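Local atomic coordinates of nickel ABC transporter (Nickel-binding protein) (Bacillus halodurans, PDB entry 3T66), a protein that probably serves as the extracellular solute-binding component of an ABC importer, capturing nickel or peptide-like solutes for uptake. Residues I106-L110 with E136-V142; F239-N243 with R340-P344; P292-Y297 with T438-A443. One frame throughout, in Å; residues are numbered along the deposited sequence.

Contact 1. Residues I106-L110 with E136-V142; sequences IENAL and ELVNPNV
I106, A109 and L110 lie near the end of helix 104-110 and face the loop 136-142, part of the long connection between strands 121-126 and 162-168. Two CA separations define how they align: L110 lies 6.4 Å from E136 by CA atoms, and I106 lies 7.4 Å from N141 by the same measure. The helix end therefore meets the beginning of the loop segment, and its earlier turn meets the later part. L110 carries much of the interface through its two methyls, which part in different directions. CD2 comes up to the CB of E136 and, 4.2 Å away, to CD2 of L137, while CD1 reaches CG1 of V142 at 4.2 Å. I106 works one turn earlier. Its CG1 is set beside the backbone N (chi1 -58°), and from there CD1 extends across N141, 4.0 Å from that residue's CB and 3.7 Å from its carbonyl O, while CG2 of I106 is turned to CG2 of V142. Helix 104-110 leads directly into strand 112-118, an outer strand of the four-stranded antiparallel sheet that also contains 121-126, so the contact brings the loop leaving this sheet back over the helix that enters it. L100 and L96 of helix 89-100 continue the apolar layer behind L110 and V142. E136 forms the more polar border. A bend at chi2 (-69°) brings its carboxylate alongside A109, with OE1 4.1 Å from the CB of A109 and CG 3.8 Å from the carbonyl O of the same alanine. Its charge is answered from outside the two segments, where OE1 forms a salt bridge with NH1 of R391, a residue far along the chain.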
# COMPACT_ATOMS: atom_id res chain seq x y z
N ILE A 106 -3.60 16.58 -4.98
CA ILE A 106 -3.28 17.04 -3.66
C ILE A 106 -4.36 17.99 -3.16
O ILE A 106 -4.74 17.91 -2.00
CB ILE A 106 -1.96 17.75 -3.62
CG1 ILE A 106 -0.86 16.83 -4.10
CG2 ILE A 106 -1.61 18.11 -2.24
CD1 ILE A 106 0.46 17.55 -4.37
N GLU A 107 -4.86 18.87 -4.02
CA GLU A 107 -5.85 19.85 -3.57
C GLU A 107 -7.10 19.16 -3.08
O GLU A 107 -7.65 19.52 -2.00
CB GLU A 107 -6.22 20.88 -4.65
CG GLU A 107 -6.99 22.16 -4.12
CD GLU A 107 -7.39 23.18 -5.23
OE1 GLU A 107 -7.98 24.25 -4.88
OE2 GLU A 107 -7.12 22.94 -6.44
N ASN A 108 -7.54 18.17 -3.85
CA ASN A 108 -8.81 17.53 -3.58
C ASN A 108 -8.76 16.52 -2.48
O ASN A 108 -9.80 16.05 -2.03
CB ASN A 108 -9.35 16.87 -4.83
CG ASN A 108 -9.92 17.87 -5.82
OD1 ASN A 108 -10.06 19.06 -5.56
ND2 ASN A 108 -10.26 17.36 -7.00
N ALA A 109 -7.56 16.15 -2.05
CA ALA A 109 -7.35 15.08 -1.07
C ALA A 109 -7.08 15.65 0.31
O ALA A 109 -7.44 15.05 1.32
CB ALA A 109 -6.18 14.21 -1.47
N LEU A 110 -6.42 16.81 0.35
CA LEU A 110 -6.05 17.36 1.62
C LEU A 110 -7.21 18.08 2.24
O LEU A 110 -7.31 18.12 3.45
CB LEU A 110 -4.84 18.23 1.49
CG LEU A 110 -3.53 17.50 1.17
CD1 LEU A 110 -2.37 18.46 1.42
CD2 LEU A 110 -3.33 16.17 1.96
N GLU A 136 -3.06 11.98 5.56
CA GLU A 136 -2.83 12.46 4.21
C GLU A 136 -1.50 13.11 4.09
O GLU A 136 -0.96 13.17 2.98
CB GLU A 136 -3.86 13.49 3.76
CG GLU A 136 -5.27 12.94 3.55
CD GLU A 136 -5.44 11.99 2.37
OE1 GLU A 136 -4.53 11.88 1.48
OE2 GLU A 136 -6.52 11.36 2.35
N LEU A 137 -0.93 13.59 5.20
CA LEU A 137 0.35 14.29 5.12
C LEU A 137 1.54 13.35 4.95
O LEU A 137 2.66 13.77 4.70
CB LEU A 137 0.49 15.25 6.29
CG LEU A 137 -0.63 16.29 6.35
CD1 LEU A 137 -0.53 17.20 7.57
CD2 LEU A 137 -0.68 17.11 5.07
N VAL A 138 1.27 12.06 5.06
CA VAL A 138 2.29 11.07 4.81
C VAL A 138 2.66 10.99 3.32
O VAL A 138 3.76 10.59 2.98
CB VAL A 138 1.78 9.69 5.27
CG1 VAL A 138 2.81 8.57 5.00
CG2 VAL A 138 1.35 9.70 6.70
N ASN A 139 1.73 11.36 2.44
CA ASN A 139 1.89 11.21 1.02
C ASN A 139 3.14 11.90 0.61
O ASN A 139 3.29 13.10 0.83
CB ASN A 139 0.75 11.89 0.30
CG ASN A 139 0.37 11.20 -1.00
OD1 ASN A 139 1.20 10.95 -1.86
ND2 ASN A 139 -0.92 10.93 -1.14
N PRO A 140 4.05 11.15 -0.01
CA PRO A 140 5.27 11.70 -0.49
C PRO A 140 5.07 12.93 -1.31
O PRO A 140 5.98 13.74 -1.43
CB PRO A 140 5.80 10.57 -1.31
CG PRO A 140 5.51 9.43 -0.43
CD PRO A 140 4.10 9.69 -0.01
N ASN A 141 3.87 13.10 -1.86
CA ASN A 141 3.46 14.29 -2.61
C ASN A 141 3.54 15.56 -1.90
O ASN A 141 3.50 16.60 -2.53
CB ASN A 141 1.98 14.22 -2.82
CG ASN A 141 1.65 13.35 -3.89
OD1 ASN A 141 2.57 12.94 -4.64
ND2 ASN A 141 0.38 13.00 -4.03
N VAL A 142 3.45 15.49 -0.59
CA VAL A 142 3.27 16.65 0.16
C VAL A 142 4.54 16.81 0.91
O VAL A 142 4.59 17.38 1.98
CB VAL A 142 2.14 16.49 1.11
CG1 VAL A 142 1.79 17.83 1.68
CG2 VAL A 142 0.96 16.00 0.41

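Contact 2. Residues F239-N243 with R340-P344; sequences FRTHN and RAELP
H242 on strand 240-246 faces L343 at the start of helix 343-356, their CA atoms 8.3 Å apart. R340 to L343 form a type I turn, closed by a bond from L343 N to R340 O (3.0 Å), and the side-chain ends of R340, E342 and L343 reach the strand. Over one face of the H242 imidazole lies L343 CD2, offset toward the rim and 4.2 Å above the plane. At the ring's edge, near its plane, R340 NH1 stands 4.1 Å from H242 CE1, and E342 OE1 lies 3.5 Å from H242 NE2. The R340 side chain comes in opposite to R240, and the two guanidinium groups lie face over face but displaced, their planes 34° apart and R240 NE 3.6 Å from R340 NH2. This is a pairing of like charges; S385 OG accompanies it, hydrogen-bonded to R240 NH1 and weakly to H242 ND1, which ties both side chains to strand 381-387. Strand 240-246 is flanked by strands 381-387 and 451-464, and the turn links strand 328-336 to helix 343-356, a strand-to-helix connection consistent with an alpha/beta lobe of a family 5 solute-binding protein.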
# COMPACT_ATOMS: atom_id res chain seq x y z
N PHE A 239 1.09 -3.05 1.51
CA PHE A 239 -0.24 -2.85 2.09
C PHE A 239 -1.32 -3.43 1.25
O PHE A 239 -2.47 -3.50 1.71
CB PHE A 239 -0.61 -1.39 2.29
CG PHE A 239 0.18 -0.72 3.33
CD1 PHE A 239 0.69 0.54 3.13
CD2 PHE A 239 0.45 -1.35 4.52
CE1 PHE A 239 1.46 1.13 4.11
CE2 PHE A 239 1.21 -0.74 5.47
CZ PHE A 239 1.71 0.48 5.27
N ARG A 240 -0.98 -3.81 0.01
CA ARG A 240 -2.00 -4.36 -0.89
C ARG A 240 -2.32 -5.81 -0.56
O ARG A 240 -1.49 -6.52 -0.00
CB ARG A 240 -1.61 -4.19 -2.34
CG ARG A 240 -1.23 -5.42 -3.11
CD ARG A 240 -1.55 -5.21 -4.60
NE ARG A 240 -1.40 -3.82 -5.06
CZ ARG A 240 -2.41 -3.01 -5.36
NH1 ARG A 240 -3.68 -3.41 -5.25
NH2 ARG A 240 -2.16 -1.78 -5.78
N THR A 241 -3.55 -6.23 -0.85
CA THR A 241 -3.97 -7.56 -0.49
C THR A 241 -4.72 -8.08 -1.68
O THR A 241 -5.50 -7.32 -2.29
CB THR A 241 -4.86 -7.57 0.79
OG1 THR A 241 -4.05 -7.30 1.94
CG2 THR A 241 -5.54 -8.94 1.03
N HIS A 242 -4.50 -9.35 -2.03
CA HIS A 242 -5.35 -9.95 -3.04
C HIS A 242 -6.52 -10.64 -2.41
O HIS A 242 -6.37 -11.23 -1.35
CB HIS A 242 -4.60 -10.94 -3.90
CG HIS A 242 -3.56 -10.30 -4.75
ND1 HIS A 242 -3.69 -9.02 -5.23
CD2 HIS A 242 -2.35 -10.75 -5.17
CE1 HIS A 242 -2.61 -8.71 -5.94
NE2 HIS A 242 -1.79 -9.75 -5.92
N ASN A 243 -7.66 -10.59 -3.06
CA ASN A 243 -8.80 -11.32 -2.57
C ASN A 243 -9.74 -11.77 -3.66
O ASN A 243 -9.70 -11.27 -4.79
CB ASN A 243 -9.59 -10.43 -1.61
CG ASN A 243 -10.08 -9.16 -2.27
OD1 ASN A 243 -10.78 -9.19 -3.29
ND2 ASN A 243 -9.70 -8.02 -1.71
N ARG A 340 -2.85 -7.61 -13.80
CA ARG A 340 -2.04 -8.35 -12.81
C ARG A 340 -2.03 -9.83 -13.12
O ARG A 340 -3.00 -10.53 -12.85
CB ARG A 340 -2.62 -8.14 -11.42
CG ARG A 340 -1.94 -7.05 -10.63
CD ARG A 340 -2.90 -6.19 -9.78
NE ARG A 340 -2.25 -4.92 -9.49
CZ ARG A 340 -1.15 -4.81 -8.75
NH1 ARG A 340 -0.59 -5.88 -8.18
NH2 ARG A 340 -0.59 -3.61 -8.58
N ALA A 341 -0.91 -10.32 -13.67
CA ALA A 341 -0.89 -11.62 -14.34
C ALA A 341 -1.06 -12.86 -13.44
O ALA A 341 -1.35 -13.96 -13.95
CB ALA A 341 0.35 -11.75 -15.23
N GLU A 342 -0.86 -12.69 -12.13
CA GLU A 342 -1.11 -13.80 -11.17
C GLU A 342 -2.59 -13.99 -10.83
O GLU A 342 -2.97 -15.04 -10.33
CB GLU A 342 -0.26 -13.68 -9.87
CG GLU A 342 -0.49 -12.43 -8.97
CD GLU A 342 0.12 -11.10 -9.53
OE1 GLU A 342 -0.24 -10.01 -9.00
OE2 GLU A 342 0.95 -11.13 -10.48
N LEU A 343 -3.41 -12.97 -11.07
CA LEU A 343 -4.83 -13.05 -10.73
C LEU A 343 -5.59 -14.13 -11.53
O LEU A 343 -6.19 -15.02 -10.90
CB LEU A 343 -5.53 -11.69 -10.86
CG LEU A 343 -5.21 -10.54 -9.92
CD1 LEU A 343 -5.95 -9.32 -10.43
CD2 LEU A 343 -5.64 -10.83 -8.51
N PRO A 344 -5.54 -14.07 -12.89
CA PRO A 344 -6.05 -15.11 -13.77
C PRO A 344 -5.57 -16.51 -13.42
O PRO A 344 -6.28 -17.48 -13.66
CB PRO A 344 -5.49 -14.70 -15.11
CG PRO A 344 -5.57 -13.27 -15.07
CD PRO A 344 -5.11 -12.91 -13.70

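Contact 3. Residues P292-Y297 with T438-A443; sequences PFAPSY and TEQAAA
F293 and T438 make the aromatic part of this contact, with CG2 of T438 over one face of the F293 ring, 4.2 Å from its centroid and 28° off the normal, a CH-pi geometry. The F293 ring is in place because CG sits between the backbone N and the carbonyl carbon (chi1 47°). Next along the helix, E439 runs beside the loop backbone: its CG is 3.3 Å from the carbonyl O of F293, and its CA makes a CA-H...O contact with the same oxygen at 3.5 Å. A bend at chi2 carries the carboxylate past A294, so that E439 OE1 is 3.6 Å from the CA of P295. One turn on from T438, the A442 methyl meets CG of P295, again at 3.6 Å, and the hydroxyl oxygen of Y297 lies 4.3 Å from that methyl. Within the loop, CB of P295 stands 3.6 Å above the Y297 ring plane, offset toward the rim, so P295, A442 and Y297 meet as three corners of one small cluster. In the next shell, F287 meets F293 edge-to-face, and A394 touches both F293 and T438. The T438 hydroxyl is hydrogen-bonded to the carbonyl O of R434 one turn back, and L425 of helix 416-426 packs on T438 as well. The order of partners, F293 with T438 and E439, then P295 with A442, shows the loop advancing in the same direction as helix 431-447, an irregular, proline-containing segment laid along the T438 and A442 ridge of a helix that itself packs on helix 416-426.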
# COMPACT_ATOMS: atom_id res chain seq x y z
N PRO A 292 -1.43 -1.89 13.72
CA PRO A 292 -1.91 -1.83 15.09
C PRO A 292 -3.39 -2.27 15.21
O PRO A 292 -3.83 -2.64 16.29
CB PRO A 292 -1.73 -0.35 15.43
CG PRO A 292 -1.87 0.35 14.14
CD PRO A 292 -1.19 -0.55 13.17
N PHE A 293 -4.14 -2.27 14.11
CA PHE A 293 -5.56 -2.62 14.13
C PHE A 293 -5.91 -3.91 13.43
O PHE A 293 -7.01 -4.05 12.91
CB PHE A 293 -6.42 -1.51 13.53
CG PHE A 293 -5.90 -0.95 12.21
CD1 PHE A 293 -6.12 -1.62 11.03
CD2 PHE A 293 -5.22 0.27 12.17
CE1 PHE A 293 -5.68 -1.07 9.82
CE2 PHE A 293 -4.79 0.81 10.97
CZ PHE A 293 -5.02 0.13 9.80
N ALA A 294 -5.00 -4.88 13.42
CA ALA A 294 -5.26 -6.15 12.80
C ALA A 294 -5.59 -7.13 13.89
O ALA A 294 -4.97 -7.14 14.95
CB ALA A 294 -4.06 -6.59 12.02
N PRO A 295 -6.61 -7.96 13.66
CA PRO A 295 -7.11 -8.96 14.60
C PRO A 295 -6.14 -10.09 14.68
O PRO A 295 -5.42 -10.34 13.69
CB PRO A 295 -8.36 -9.49 13.89
CG PRO A 295 -8.76 -8.45 12.95
CD PRO A 295 -7.47 -7.89 12.46
N SER A 296 -6.09 -10.77 15.82
CA SER A 296 -5.52 -12.12 15.81
C SER A 296 -6.60 -13.01 15.18
O SER A 296 -7.81 -12.82 15.41
CB SER A 296 -5.10 -12.62 17.23
N TYR A 297 -6.21 -13.97 14.35
CA TYR A 297 -7.24 -14.84 13.78
C TYR A 297 -7.01 -16.29 14.22
O TYR A 297 -5.82 -16.70 14.33
CB TYR A 297 -7.22 -14.74 12.27
CG TYR A 297 -7.59 -13.39 11.68
CD1 TYR A 297 -6.63 -12.41 11.44
CD2 TYR A 297 -8.90 -13.11 11.29
CE1 TYR A 297 -6.97 -11.16 10.85
CE2 TYR A 297 -9.24 -11.87 10.71
CZ TYR A 297 -8.26 -10.91 10.49
OH TYR A 297 -8.60 -9.72 9.90
N THR A 438 -11.40 -0.04 13.78
CA THR A 438 -10.97 -0.78 12.62
C THR A 438 -10.77 -2.27 12.89
O THR A 438 -11.03 -3.08 12.04
CB THR A 438 -9.71 -0.14 12.04
OG1 THR A 438 -9.78 1.26 12.22
CG2 THR A 438 -9.61 -0.37 10.59
N GLU A 439 -10.32 -2.63 14.09
CA GLU A 439 -10.12 -4.02 14.48
C GLU A 439 -11.47 -4.68 14.52
O GLU A 439 -11.60 -5.83 14.24
CB GLU A 439 -9.49 -4.12 15.88
CG GLU A 439 -7.98 -4.45 16.00
CD GLU A 439 -7.65 -5.53 17.03
OE1 GLU A 439 -8.35 -6.53 17.02
OE2 GLU A 439 -6.69 -5.42 17.83
N GLN A 440 -12.48 -3.92 14.88
CA GLN A 440 -13.81 -4.45 15.05
C GLN A 440 -14.46 -4.66 13.73
O GLN A 440 -15.17 -5.60 13.52
CB GLN A 440 -14.65 -3.44 15.80
CG GLN A 440 -14.30 -3.26 17.22
CD GLN A 440 -15.26 -2.37 17.90
OE1 GLN A 440 -14.95 -1.68 18.86
NE2 GLN A 440 -16.46 -2.37 17.41
N ALA A 441 -14.26 -3.72 12.84
CA ALA A 441 -14.80 -3.83 11.54
C ALA A 441 -14.07 -5.00 10.89
O ALA A 441 -14.69 -5.83 10.22
CB ALA A 441 -14.57 -2.55 10.79
N ALA A 442 -12.77 -5.11 11.13
CA ALA A 442 -12.02 -6.23 10.63
C ALA A 442 -12.65 -7.52 11.17
O ALA A 442 -13.25 -8.30 10.41
CB ALA A 442 -10.61 -6.11 11.01
N ALA A 443 -12.55 -7.74 12.48
CA ALA A 443 -13.23 -8.84 13.16
C ALA A 443 -14.62 -9.14 12.58
O ALA A 443 -14.99 -10.27 12.26
CB ALA A 443 -13.34 -8.53 14.65

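In the fold
Contact 1 is the most buried of the three, five of its seven touching residues being buried, while contacts 2 and 3 are only partly so. They use no common helix or strand: contact 1 involves the helix entering a small antiparallel sheet, contact 2 a strand flanked on both sides and a strand-to-helix turn, contact 3 a loop on a long helix. Chemistry follows place. Branched aliphatic chains dominate contact 1, paired guanidinium groups and an imidazole contact 2, and phenyl, proline, alanine and a glutamate chain contact 3. Centres of contacts 1 and 2 are 26 Å apart, on opposite sides of the chain's centre; the segments of contacts 2 and 3 alternate in sequence.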